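Side-chain contact in putative aldolase (Bacteroides vulgatus ATCC 8482, PDB 3DXI), which is of unknown function but, by name and family, is a putative aldolase whose HMGL-like domain is built as a TIM barrel: residues Gly193-Asn196 and Leu197-Gly200. Residues are numbered along the deposited sequence; the frame is centred on the assembly and turned at random.
Sequences GHDN and LQLG
A type I beta turn from Asp195 to Gln198 folds back the loop that leads from barrel strand 189-192 to helix 200-209 of this TIM barrel, and Asp195 ties the turn to the start of the helix. Its backbone closes the turn: Gln198 N donates to Asp195 O at 3.0 Å, with the donor well above the carbonyl plane. Its carboxylate reaches on to the helix, where Gly200 N gives a more bent bond to Asp195 OD1, 3.1 Å long, which meets the oxygen nearly along its C-O axis. Aspartate suits this place, its short side chain carrying an acceptor to an N-H at the helix start; chi1 of -124°, off the staggered values, is probably the price of bringing OD1 there. Gly200, without a side chain, leaves room for the carboxylate. Gln198 takes a left-handed helical conformation (phi 57°), which redirects the chain toward the helix. Its CA lies 3.4 Å from Asp195 OD1. A water bridges the two halves of the loop: it bonds to His194 O and accepts from Leu197 N and from Leu199 N, the latter residue being the N-cap of helix 200-209. The apolar side chains of Leu197, in the turn, and Leu199, just after it, suit the dimer interface, packing on Leu233 and Ile202 of the second subunit. There Asp195 also packs on Gln198 of the second subunit. Within the chain, the Gln198 side chain, extended beyond CG, passes aslant that of Asp195, carboxylate and amide planes 25° apart, and Gln198 CG stands 4.0 Å from Asp195 OD2.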
ATOM      1  N   GLY A 193      -9.426  -3.551  -7.837  1.00  8.15           N
ATOM      2  CA  GLY A 193      -8.107  -2.974  -7.963  1.00  9.31           C
ATOM      3  C   GLY A 193      -6.974  -3.940  -7.709  1.00  9.74           C
ATOM      4  O   GLY A 193      -7.142  -4.944  -7.012  1.00 10.71           O
ATOM      5  N   HIS A 194      -5.821  -3.656  -8.303  1.00  9.21           N
ATOM      6  CA  HIS A 194      -4.639  -4.477  -8.080  1.00 10.01           C
ATOM      7  C   HIS A 194      -3.685  -3.638  -7.245  1.00 10.35           C
ATOM      8  O   HIS A 194      -3.768  -2.401  -7.248  1.00  9.66           O
ATOM      9  CB  HIS A 194      -4.004  -4.897  -9.401  1.00 11.79           C
ATOM     10  CG  HIS A 194      -4.727  -6.021 -10.077  1.00 14.50           C
ATOM     11  ND1 HIS A 194      -4.359  -6.509 -11.311  1.00 17.60           N
ATOM     12  CD2 HIS A 194      -5.791  -6.757  -9.683  1.00 15.70           C
ATOM     13  CE1 HIS A 194      -5.169  -7.496 -11.651  1.00 17.95           C
ATOM     14  NE2 HIS A 194      -6.047  -7.667 -10.680  1.00 17.36           N
ATOM     15  N   ASP A 195      -2.780  -4.302  -6.535  1.00  8.85           N
ATOM     16  CA  ASP A 195      -1.872  -3.605  -5.638  1.00 10.81           C
ATOM     17  C   ASP A 195      -0.446  -3.353  -6.114  1.00 10.45           C
ATOM     18  O   ASP A 195       0.459  -3.202  -5.290  1.00 10.93           O
ATOM     19  CB  ASP A 195      -1.845  -4.351  -4.296  1.00 11.67           C
ATOM     20  CG  ASP A 195      -2.198  -3.455  -3.126  1.00 14.61           C
ATOM     21  OD1 ASP A 195      -2.977  -2.499  -3.327  1.00 17.39           O
ATOM     22  OD2 ASP A 195      -1.707  -3.711  -2.006  1.00 17.02           O
ATOM     23  N   ASN A 196      -0.237  -3.284  -7.427  1.00  9.14           N
ATOM     24  CA  ASN A 196       1.108  -3.043  -7.944  1.00  9.12           C
ATOM     25  C   ASN A 196       1.731  -1.781  -7.348  1.00  7.85           C
ATOM     26  O   ASN A 196       2.926  -1.755  -7.057  1.00  8.89           O
ATOM     27  CB  ASN A 196       1.089  -2.952  -9.473  1.00  8.20           C
ATOM     28  CG  ASN A 196       0.784  -4.281 -10.126  1.00  8.52           C
ATOM     29  OD1 ASN A 196       1.618  -4.843 -10.842  1.00  9.27           O
ATOM     30  ND2 ASN A 196      -0.412  -4.801  -9.873  1.00  7.85           N
ATOM     31  N   LEU A 197       0.924  -0.740  -7.166  1.00  9.67           N
ATOM     32  CA  LEU A 197       1.405   0.522  -6.594  1.00 10.89           C
ATOM     33  C   LEU A 197       0.827   0.754  -5.202  1.00 10.85           C
ATOM     34  O   LEU A 197       0.940   1.847  -4.642  1.00 10.68           O
ATOM     35  CB  LEU A 197       1.021   1.697  -7.496  1.00 10.45           C
ATOM     36  CG  LEU A 197       1.723   1.758  -8.854  1.00 13.02           C
ATOM     37  CD1 LEU A 197       1.185   2.943  -9.665  1.00 11.82           C
ATOM     38  CD2 LEU A 197       3.234   1.881  -8.638  1.00 11.46           C
ATOM     39  N   GLN A 198       0.209  -0.285  -4.654  1.00 11.35           N
ATOM     40  CA  GLN A 198      -0.423  -0.217  -3.344  1.00 12.95           C
ATOM     41  C   GLN A 198      -1.490   0.880  -3.260  1.00 12.94           C
ATOM     42  O   GLN A 198      -1.663   1.526  -2.225  1.00 13.86           O
ATOM     43  CB  GLN A 198       0.632  -0.041  -2.246  1.00 16.41           C
ATOM     44  CG  GLN A 198       1.438  -1.319  -1.995  1.00 22.87           C
ATOM     45  CD  GLN A 198       2.417  -1.190  -0.844  1.00 27.04           C
ATOM     46  OE1 GLN A 198       2.392  -0.210  -0.101  1.00 31.91           O
ATOM     47  NE2 GLN A 198       3.273  -2.189  -0.678  1.00 27.47           N
ATOM     48  N   LEU A 199      -2.206   1.083  -4.364  1.00 10.44           N
ATOM     49  CA  LEU A 199      -3.277   2.073  -4.403  1.00 10.44           C
ATOM     50  C   LEU A 199      -4.639   1.365  -4.326  1.00 11.28           C
ATOM     51  O   LEU A 199      -5.690   1.993  -4.465  1.00 11.82           O
ATOM     52  CB  LEU A 199      -3.197   2.907  -5.687  1.00  9.24           C
ATOM     53  CG  LEU A 199      -2.000   3.857  -5.850  1.00  8.44           C
ATOM     54  CD1 LEU A 199      -2.091   4.573  -7.204  1.00  5.66           C
ATOM     55  CD2 LEU A 199      -1.990   4.871  -4.710  1.00  6.85           C
ATOM     56  N   GLY A 200      -4.608   0.054  -4.101  1.00  9.22           N
ATOM     57  CA  GLY A 200      -5.844  -0.701  -4.008  1.00  9.87           C
ATOM     58  C   GLY A 200      -6.821  -0.137  -2.989  1.00  9.61           C
ATOM     59  O   GLY A 200      -7.994   0.064  -3.294  1.00 10.21           O
TER
HETATM   60  O   HOH W   1      -2.052  -0.139  -7.011  1.00  7.32           O